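PDB 4AZ1: tyrosine specific protein phosphatase from Trypanosoma cruzi, which probably removes phosphate from phosphotyrosine residues of proteins by hydrolysis. Local coordinates for residues E164-L176 / H184-D196. Sequence-based numbering, arbitrary orientation.
With FMT (formic acid), chain G.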
ATOM      1  N   GLU A 164     -24.997   6.682   7.973  1.00 47.19           N
ATOM      2  CA  GLU A 164     -26.441   6.648   7.742  1.00 50.80           C
ATOM      3  C   GLU A 164     -26.904   5.206   7.957  1.00 52.86           C
ATOM      4  O   GLU A 164     -26.708   4.351   7.084  1.00 48.35           O
ATOM      5  CB  GLU A 164     -26.768   7.101   6.310  1.00 48.95           C
ATOM      6  CG  GLU A 164     -26.067   8.377   5.860  1.00 65.67           C
ATOM      7  CD  GLU A 164     -26.567   9.615   6.591  1.00 87.41           C
ATOM      8  OE1 GLU A 164     -27.700   9.578   7.123  1.00 91.09           O
ATOM      9  OE2 GLU A 164     -25.824  10.624   6.630  1.00 95.22           O
ATOM     10  N   ASP A 165     -27.509   4.944   9.115  1.00 51.97           N
ATOM     11  CA  ASP A 165     -27.792   3.577   9.551  1.00 56.95           C
ATOM     12  C   ASP A 165     -28.844   2.880   8.696  1.00 59.28           C
ATOM     13  O   ASP A 165     -28.690   1.703   8.363  1.00 60.53           O
ATOM     14  CB  ASP A 165     -28.214   3.557  11.029  1.00 50.86           C
ATOM     15  N   GLU A 166     -29.902   3.607   8.341  1.00 57.73           N
ATOM     16  CA  GLU A 166     -30.987   3.035   7.542  1.00 61.72           C
ATOM     17  C   GLU A 166     -30.537   2.753   6.107  1.00 57.34           C
ATOM     18  O   GLU A 166     -30.932   1.751   5.504  1.00 66.58           O
ATOM     19  CB  GLU A 166     -32.213   3.959   7.557  1.00 68.41           C
ATOM     20  N   LEU A 167     -29.691   3.624   5.569  1.00 49.29           N
ATOM     21  CA  LEU A 167     -29.184   3.435   4.213  1.00 46.92           C
ATOM     22  C   LEU A 167     -27.962   2.506   4.161  1.00 41.37           C
ATOM     23  O   LEU A 167     -27.596   2.026   3.085  1.00 41.32           O
ATOM     24  CB  LEU A 167     -28.851   4.785   3.577  1.00 46.23           C
ATOM     25  CG  LEU A 167     -30.020   5.765   3.472  1.00 54.58           C
ATOM     26  CD1 LEU A 167     -29.626   7.051   2.747  1.00 58.40           C
ATOM     27  CD2 LEU A 167     -31.175   5.099   2.769  1.00 56.25           C
ATOM     28  N   LYS A 168     -27.352   2.249   5.321  1.00 41.67           N
ATOM     29  CA  LYS A 168     -26.090   1.502   5.404  1.00 39.02           C
ATOM     30  C   LYS A 168     -25.027   2.184   4.565  1.00 36.55           C
ATOM     31  O   LYS A 168     -24.302   1.535   3.815  1.00 29.72           O
ATOM     32  CB  LYS A 168     -26.246   0.053   4.919  1.00 36.07           C
ATOM     33  CG  LYS A 168     -27.322  -0.752   5.653  1.00 46.47           C
ATOM     34  CD  LYS A 168     -26.976  -0.927   7.120  1.00 62.57           C
ATOM     35  CE  LYS A 168     -27.683  -2.150   7.675  1.00 78.60           C
ATOM     36  NZ  LYS A 168     -27.639  -3.264   6.682  1.00 79.58           N
ATOM     37  N   ILE A 169     -24.948   3.501   4.679  1.00 32.11           N
ATOM     38  CA  ILE A 169     -23.961   4.248   3.928  1.00 33.24           C
ATOM     39  C   ILE A 169     -23.076   4.991   4.910  1.00 34.90           C
ATOM     40  O   ILE A 169     -23.569   5.548   5.900  1.00 37.59           O
ATOM     41  CB  ILE A 169     -24.644   5.233   2.939  1.00 47.70           C
ATOM     42  CG1 ILE A 169     -25.178   4.469   1.709  1.00 42.68           C
ATOM     43  CG2 ILE A 169     -23.680   6.333   2.508  1.00 37.84           C
ATOM     44  CD1 ILE A 169     -26.066   5.321   0.791  1.00 36.27           C
ATOM     45  N   THR A 170     -21.768   4.976   4.657  1.00 27.71           N
ATOM     46  CA  THR A 170     -20.843   5.790   5.449  1.00 34.56           C
ATOM     47  C   THR A 170     -20.153   6.760   4.518  1.00 33.23           C
ATOM     48  O   THR A 170     -19.688   6.361   3.443  1.00 33.76           O
ATOM     49  CB  THR A 170     -19.794   4.922   6.193  1.00 33.99           C
ATOM     50  OG1 THR A 170     -20.460   4.140   7.190  1.00 41.23           O
ATOM     51  CG2 THR A 170     -18.761   5.809   6.907  1.00 43.04           C
ATOM     52  N   ARG A 171     -20.114   8.032   4.907  1.00 38.34           N
ATOM     53  CA  ARG A 171     -19.423   9.045   4.109  1.00 35.18           C
ATOM     54  C   ARG A 171     -18.191   9.523   4.848  1.00 37.50           C
ATOM     55  O   ARG A 171     -18.283   9.975   5.994  1.00 35.23           O
ATOM     56  CB  ARG A 171     -20.350  10.224   3.797  1.00 43.55           C
ATOM     57  CG  ARG A 171     -21.565   9.801   3.006  1.00 44.74           C
ATOM     58  CD  ARG A 171     -22.355  10.962   2.391  1.00 51.02           C
ATOM     59  NE  ARG A 171     -23.293  10.398   1.418  1.00 60.46           N
ATOM     60  CZ  ARG A 171     -24.562  10.088   1.684  1.00 59.27           C
ATOM     61  NH1 ARG A 171     -25.079  10.328   2.889  1.00 49.39           N
ATOM     62  NH2 ARG A 171     -25.318   9.552   0.733  1.00 57.39           N
ATOM     63  N   ARG A 172     -17.043   9.417   4.185  1.00 35.87           N
ATOM     64  CA  ARG A 172     -15.768   9.808   4.772  1.00 39.12           C
ATOM     65  C   ARG A 172     -15.194  10.953   3.951  1.00 37.19           C
ATOM     66  O   ARG A 172     -15.038  10.839   2.732  1.00 37.13           O
ATOM     67  CB  ARG A 172     -14.801   8.614   4.787  1.00 29.82           C
ATOM     68  CG  ARG A 172     -15.342   7.388   5.540  1.00 29.36           C
ATOM     69  CD  ARG A 172     -14.328   6.249   5.611  1.00 30.99           C
ATOM     70  NE  ARG A 172     -14.812   5.170   6.468  1.00 40.16           N
ATOM     71  CZ  ARG A 172     -15.440   4.073   6.037  1.00 34.31           C
ATOM     72  NH1 ARG A 172     -15.665   3.882   4.744  1.00 25.73           N
ATOM     73  NH2 ARG A 172     -15.844   3.162   6.912  1.00 36.11           N
ATOM     74  N   TYR A 173     -14.923  12.069   4.613  1.00 34.50           N
ATOM     75  CA  TYR A 173     -14.353  13.228   3.939  1.00 37.34           C
ATOM     76  C   TYR A 173     -12.867  13.226   4.269  1.00 35.20           C
ATOM     77  O   TYR A 173     -12.464  13.295   5.437  1.00 39.03           O
ATOM     78  CB  TYR A 173     -15.073  14.532   4.373  1.00 40.51           C
ATOM     79  CG  TYR A 173     -16.570  14.415   4.157  1.00 40.79           C
ATOM     80  CD1 TYR A 173     -17.130  14.622   2.895  1.00 38.75           C
ATOM     81  CD2 TYR A 173     -17.415  14.043   5.196  1.00 40.57           C
ATOM     82  CE1 TYR A 173     -18.497  14.477   2.681  1.00 39.68           C
ATOM     83  CE2 TYR A 173     -18.777  13.908   4.996  1.00 45.97           C
ATOM     84  CZ  TYR A 173     -19.311  14.122   3.735  1.00 52.77           C
ATOM     85  OH  TYR A 173     -20.664  13.985   3.531  1.00 59.63           O
ATOM     86  N   LEU A 174     -12.060  13.129   3.225  1.00 39.12           N
ATOM     87  CA  LEU A 174     -10.662  12.778   3.374  1.00 39.43           C
ATOM     88  C   LEU A 174      -9.746  13.815   2.727  1.00 39.66           C
ATOM     89  O   LEU A 174     -10.156  14.571   1.834  1.00 43.91           O
ATOM     90  CB  LEU A 174     -10.429  11.381   2.768  1.00 34.74           C
ATOM     91  CG  LEU A 174     -11.187  10.249   3.479  1.00 37.61           C
ATOM     92  CD1 LEU A 174     -11.228   8.970   2.645  1.00 34.23           C
ATOM     93  CD2 LEU A 174     -10.564   9.968   4.858  1.00 43.39           C
ATOM     94  N   ILE A 175      -8.510  13.865   3.202  1.00 39.42           N
ATOM     95  CA  ILE A 175      -7.508  14.736   2.609  1.00 38.96           C
ATOM     96  C   ILE A 175      -6.265  13.922   2.264  1.00 36.75           C
ATOM     97  O   ILE A 175      -5.654  13.299   3.144  1.00 40.71           O
ATOM     98  CB  ILE A 175      -7.150  15.915   3.556  1.00 37.24           C
ATOM     99  CG1 ILE A 175      -8.406  16.740   3.880  1.00 42.88           C
ATOM    100  CG2 ILE A 175      -6.108  16.803   2.924  1.00 42.38           C
ATOM    101  CD1 ILE A 175      -8.157  17.909   4.854  1.00 45.76           C
ATOM    102  N   LEU A 176      -5.909  13.899   0.982  1.00 34.72           N
ATOM    103  CA  LEU A 176      -4.677  13.251   0.540  1.00 37.95           C
ATOM    104  C   LEU A 176      -3.583  14.288   0.421  1.00 51.19           C
ATOM    105  O   LEU A 176      -3.815  15.377  -0.131  1.00 46.24           O
ATOM    106  CB  LEU A 176      -4.879  12.575  -0.815  1.00 44.37           C
ATOM    107  CG  LEU A 176      -5.357  11.130  -0.766  1.00 48.63           C
ATOM    108  CD1 LEU A 176      -5.791  10.650  -2.152  1.00 42.64           C
ATOM    109  CD2 LEU A 176      -4.236  10.271  -0.227  1.00 50.29           C
ATOM    110  N   HIS A 184      -5.167  17.427  -1.355  1.00 44.69           N
ATOM    111  CA  HIS A 184      -6.325  17.180  -2.200  1.00 39.55           C
ATOM    112  C   HIS A 184      -7.443  16.540  -1.386  1.00 48.99           C
ATOM    113  O   HIS A 184      -7.266  15.452  -0.816  1.00 46.89           O
ATOM    114  CB  HIS A 184      -5.969  16.282  -3.392  1.00 43.93           C
ATOM    115  CG  HIS A 184      -7.162  15.842  -4.193  1.00 45.88           C
ATOM    116  ND1 HIS A 184      -7.856  16.696  -5.027  1.00 51.42           N
ATOM    117  CD2 HIS A 184      -7.792  14.647  -4.276  1.00 42.68           C
ATOM    118  CE1 HIS A 184      -8.857  16.045  -5.589  1.00 50.72           C
ATOM    119  NE2 HIS A 184      -8.842  14.799  -5.154  1.00 45.65           N
ATOM    120  N   LYS A 185      -8.589  17.216  -1.332  1.00 42.00           N
ATOM    121  CA  LYS A 185      -9.759  16.702  -0.628  1.00 41.10           C
ATOM    122  C   LYS A 185     -10.580  15.806  -1.543  1.00 43.34           C
ATOM    123  O   LYS A 185     -10.696  16.068  -2.738  1.00 46.58           O
ATOM    124  CB  LYS A 185     -10.637  17.853  -0.142  1.00 45.90           C
ATOM    125  CG  LYS A 185      -9.962  18.752   0.882  1.00 44.96           C
ATOM    126  CD  LYS A 185     -10.905  19.835   1.372  1.00 57.46           C
ATOM    127  CE  LYS A 185     -10.252  20.649   2.478  1.00 65.42           C
ATOM    128  NZ  LYS A 185     -11.188  21.652   3.048  1.00 76.34           N
ATOM    129  N   PHE A 186     -11.138  14.740  -0.982  1.00 42.37           N
ATOM    130  CA  PHE A 186     -12.085  13.913  -1.712  1.00 41.58           C
ATOM    131  C   PHE A 186     -13.051  13.234  -0.744  1.00 46.95           C
ATOM    132  O   PHE A 186     -12.803  13.174   0.474  1.00 45.15           O
ATOM    133  CB  PHE A 186     -11.363  12.900  -2.625  1.00 37.01           C
ATOM    134  CG  PHE A 186     -10.825  11.684  -1.908  1.00 41.99           C
ATOM    135  CD1 PHE A 186      -9.608  11.731  -1.242  1.00 44.15           C
ATOM    136  CD2 PHE A 186     -11.537  10.485  -1.919  1.00 44.66           C
ATOM    137  CE1 PHE A 186      -9.105  10.606  -0.590  1.00 38.30           C
ATOM    138  CE2 PHE A 186     -11.049   9.348  -1.271  1.00 32.01           C
ATOM    139  CZ  PHE A 186      -9.824   9.411  -0.609  1.00 41.11           C
ATOM    140  N   THR A 187     -14.172  12.763  -1.282  1.00 42.09           N
ATOM    141  CA  THR A 187     -15.171  12.064  -0.485  1.00 35.86           C
ATOM    142  C   THR A 187     -15.181  10.580  -0.879  1.00 37.92           C
ATOM    143  O   THR A 187     -15.236  10.251  -2.071  1.00 36.92           O
ATOM    144  CB  THR A 187     -16.559  12.706  -0.689  1.00 40.09           C
ATOM    145  OG1 THR A 187     -16.476  14.117  -0.435  1.00 46.41           O
ATOM    146  CG2 THR A 187     -17.584  12.095   0.244  1.00 44.83           C
ATOM    147  N   GLN A 188     -15.071   9.688   0.106  1.00 40.09           N
ATOM    148  CA  GLN A 188     -15.347   8.266  -0.128  1.00 33.73           C
ATOM    149  C   GLN A 188     -16.696   7.907   0.482  1.00 38.66           C
ATOM    150  O   GLN A 188     -16.983   8.257   1.626  1.00 35.60           O
ATOM    151  CB  GLN A 188     -14.253   7.339   0.436  1.00 31.87           C
ATOM    152  CG  GLN A 188     -14.449   5.860   0.068  1.00 30.64           C
ATOM    153  CD  GLN A 188     -14.500   4.950   1.295  1.00 38.88           C
ATOM    154  OE1 GLN A 188     -14.815   5.398   2.405  1.00 37.09           O
ATOM    155  NE2 GLN A 188     -14.180   3.670   1.101  1.00 32.56           N
ATOM    156  N   VAL A 189     -17.530   7.216  -0.294  1.00 35.17           N
ATOM    157  CA  VAL A 189     -18.851   6.809   0.171  1.00 31.63           C
ATOM    158  C   VAL A 189     -18.866   5.278   0.142  1.00 34.50           C
ATOM    159  O   VAL A 189     -18.668   4.676  -0.908  1.00 36.08           O
ATOM    160  CB  VAL A 189     -19.959   7.365  -0.751  1.00 37.70           C
ATOM    161  CG1 VAL A 189     -21.349   7.042  -0.190  1.00 35.16           C
ATOM    162  CG2 VAL A 189     -19.812   8.882  -0.907  1.00 42.09           C
ATOM    163  N   GLN A 190     -19.065   4.647   1.293  1.00 30.71           N
ATOM    164  CA  GLN A 190     -19.111   3.191   1.332  1.00 34.31           C
ATOM    165  C   GLN A 190     -20.537   2.722   1.607  1.00 34.81           C
ATOM    166  O   GLN A 190     -21.173   3.151   2.574  1.00 32.69           O
ATOM    167  CB  GLN A 190     -18.151   2.627   2.397  1.00 34.50           C
ATOM    168  CG  GLN A 190     -18.098   1.084   2.441  1.00 22.58           C
ATOM    169  CD  GLN A 190     -17.262   0.561   3.599  1.00 27.51           C
ATOM    170  OE1 GLN A 190     -16.855   1.332   4.475  1.00 32.14           O
ATOM    171  NE2 GLN A 190     -16.992  -0.754   3.604  1.00 27.90           N
ATOM    172  N   TYR A 191     -21.026   1.827   0.758  1.00 32.55           N
ATOM    173  CA  TYR A 191     -22.352   1.254   0.924  1.00 30.06           C
ATOM    174  C   TYR A 191     -22.189  -0.216   1.301  1.00 29.46           C
ATOM    175  O   TYR A 191     -21.652  -1.021   0.517  1.00 29.30           O
ATOM    176  CB  TYR A 191     -23.138   1.414  -0.383  1.00 31.35           C
ATOM    177  CG  TYR A 191     -24.463   0.694  -0.419  1.00 33.73           C
ATOM    178  CD1 TYR A 191     -25.294   0.686   0.683  1.00 30.82           C
ATOM    179  CD2 TYR A 191     -24.885   0.023  -1.573  1.00 37.93           C
ATOM    180  CE1 TYR A 191     -26.505   0.019   0.661  1.00 30.49           C
ATOM    181  CE2 TYR A 191     -26.103  -0.629  -1.614  1.00 38.70           C
ATOM    182  CZ  TYR A 191     -26.910  -0.629  -0.492  1.00 36.88           C
ATOM    183  OH  TYR A 191     -28.128  -1.276  -0.510  1.00 41.65           O
ATOM    184  N   THR A 192     -22.652  -0.561   2.504  1.00 32.37           N
ATOM    185  CA  THR A 192     -22.437  -1.895   3.074  1.00 34.26           C
ATOM    186  C   THR A 192     -23.730  -2.701   3.188  1.00 32.67           C
ATOM    187  O   THR A 192     -23.767  -3.721   3.885  1.00 31.99           O
ATOM    188  CB  THR A 192     -21.825  -1.809   4.499  1.00 37.55           C
ATOM    189  OG1 THR A 192     -22.705  -1.063   5.346  1.00 36.17           O
ATOM    190  CG2 THR A 192     -20.466  -1.151   4.482  1.00 34.17           C
ATOM    191  N   GLY A 193     -24.788  -2.255   2.515  1.00 31.44           N
ATOM    192  CA  GLY A 193     -26.075  -2.922   2.639  1.00 32.21           C
ATOM    193  C   GLY A 193     -26.431  -3.786   1.434  1.00 37.18           C
ATOM    194  O   GLY A 193     -27.585  -4.193   1.273  1.00 31.76           O
ATOM    195  N   TRP A 194     -25.447  -4.067   0.583  1.00 30.07           N
ATOM    196  CA  TRP A 194     -25.665  -4.921  -0.574  1.00 30.79           C
ATOM    197  C   TRP A 194     -24.538  -5.967  -0.675  1.00 33.94           C
ATOM    198  O   TRP A 194     -23.481  -5.708  -1.256  1.00 29.69           O
ATOM    199  CB  TRP A 194     -25.736  -4.059  -1.839  1.00 29.68           C
ATOM    200  CG  TRP A 194     -25.944  -4.850  -3.090  1.00 36.62           C
ATOM    201  CD1 TRP A 194     -26.320  -6.160  -3.178  1.00 30.78           C
ATOM    202  CD2 TRP A 194     -25.791  -4.387  -4.439  1.00 33.24           C
ATOM    203  NE1 TRP A 194     -26.421  -6.535  -4.488  1.00 32.38           N
ATOM    204  CE2 TRP A 194     -26.096  -5.471  -5.286  1.00 37.64           C
ATOM    205  CE3 TRP A 194     -25.430  -3.163  -5.010  1.00 37.55           C
ATOM    206  CZ2 TRP A 194     -26.049  -5.371  -6.673  1.00 44.64           C
ATOM    207  CZ3 TRP A 194     -25.381  -3.065  -6.393  1.00 43.94           C
ATOM    208  CH2 TRP A 194     -25.692  -4.162  -7.205  1.00 45.54           C
ATOM    209  N   PRO A 195     -24.761  -7.160  -0.105  1.00 36.83           N
ATOM    210  CA  PRO A 195     -23.676  -8.151  -0.105  1.00 35.44           C
ATOM    211  C   PRO A 195     -23.518  -8.809  -1.483  1.00 38.15           C
ATOM    212  O   PRO A 195     -24.507  -8.937  -2.225  1.00 35.88           O
ATOM    213  CB  PRO A 195     -24.157  -9.190   0.919  1.00 35.82           C
ATOM    214  CG  PRO A 195     -25.678  -9.157   0.772  1.00 46.53           C
ATOM    215  CD  PRO A 195     -26.023  -7.697   0.441  1.00 37.40           C
ATOM    216  N   ASP A 196     -22.295  -9.203  -1.832  1.00 32.39           N
ATOM    217  CA  ASP A 196     -22.086  -9.991  -3.048  1.00 38.66           C
ATOM    218  C   ASP A 196     -23.013 -11.211  -3.036  1.00 37.20           C
ATOM    219  O   ASP A 196     -23.296 -11.755  -1.971  1.00 35.01           O
ATOM    220  CB  ASP A 196     -20.634 -10.452  -3.144  1.00 31.91           C
ATOM    221  CG  ASP A 196     -20.261 -10.896  -4.537  1.00 33.23           C
ATOM    222  OD1 ASP A 196     -21.084 -10.702  -5.475  1.00 33.90           O
ATOM    223  OD2 ASP A 196     -19.140 -11.414  -4.698  1.00 43.65           O
TER
HETATM  224  C   FMT G1305     -17.003  -2.638   6.623  1.00 41.45           C
HETATM  225  O1  FMT G1305     -16.525  -2.595   5.489  1.00 43.41           O
HETATM  226  O2  FMT G1305     -17.765  -3.527   7.011  1.00 51.67           O
HETATM  227  O   HOH W   1     -24.509  -4.112   7.253  1.00 64.50           O
HETATM  228  O   HOH W   2     -22.056   1.637   6.306  1.00 44.46           O
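R172 reaches across to two glutamines, Q188 and Q190, on the adjacent antiparallel strand. R172 NH1 donates to Q188 OE1 at 2.9 Å, on a lone pair in the amide plane. R172 NH1 at 2.8 Å and NH2 at 3.2 Å, the latter more bent, grip Q190 OE1 end-on. Both acceptors lie close to the guanidinium plane, while T170 CG2 sits over one face. The amide planes of Q188 and Q190 are turned 43° and 46° from the guanidinium plane. Q190 extends fully from a CG anti to its backbone N (chi1 -177°), which brings OE1 to R172. Q190 NE2 donates to a formic acid molecule, probably from the crystallisation liquor, and is hydrogen-bonded to T120 O.

Further along this face, L174 CB lies over the F186 ring, 4.1 Å from its centroid. L176 CD1 approaches F186 CE1 at 3.7 Å. On the other face, I169 CG2 packs on V189 CG1 at 3.6 Å. T187 OG1 lies at the edge of the Y173 ring, 3.4 Å from Y173 CD1.

The backbone ladder holds these side chains in register. Paired bonds join T170 with Q190, R172 with Q188, L174 with F186 and L176 with H184. Beyond the strand end, T192 N donates to K168 O at 3.0 Å. K168 and I169 both face E164, in the geometry of a G1 beta bulge.

The segments form a beta hairpin within the mixed central sheet of the phosphatase domain. Strand 151-164 flanks 169-177, strand 115-118 flanks 184-191, and helix 203-215 packs on the face that carries V189 and Y191.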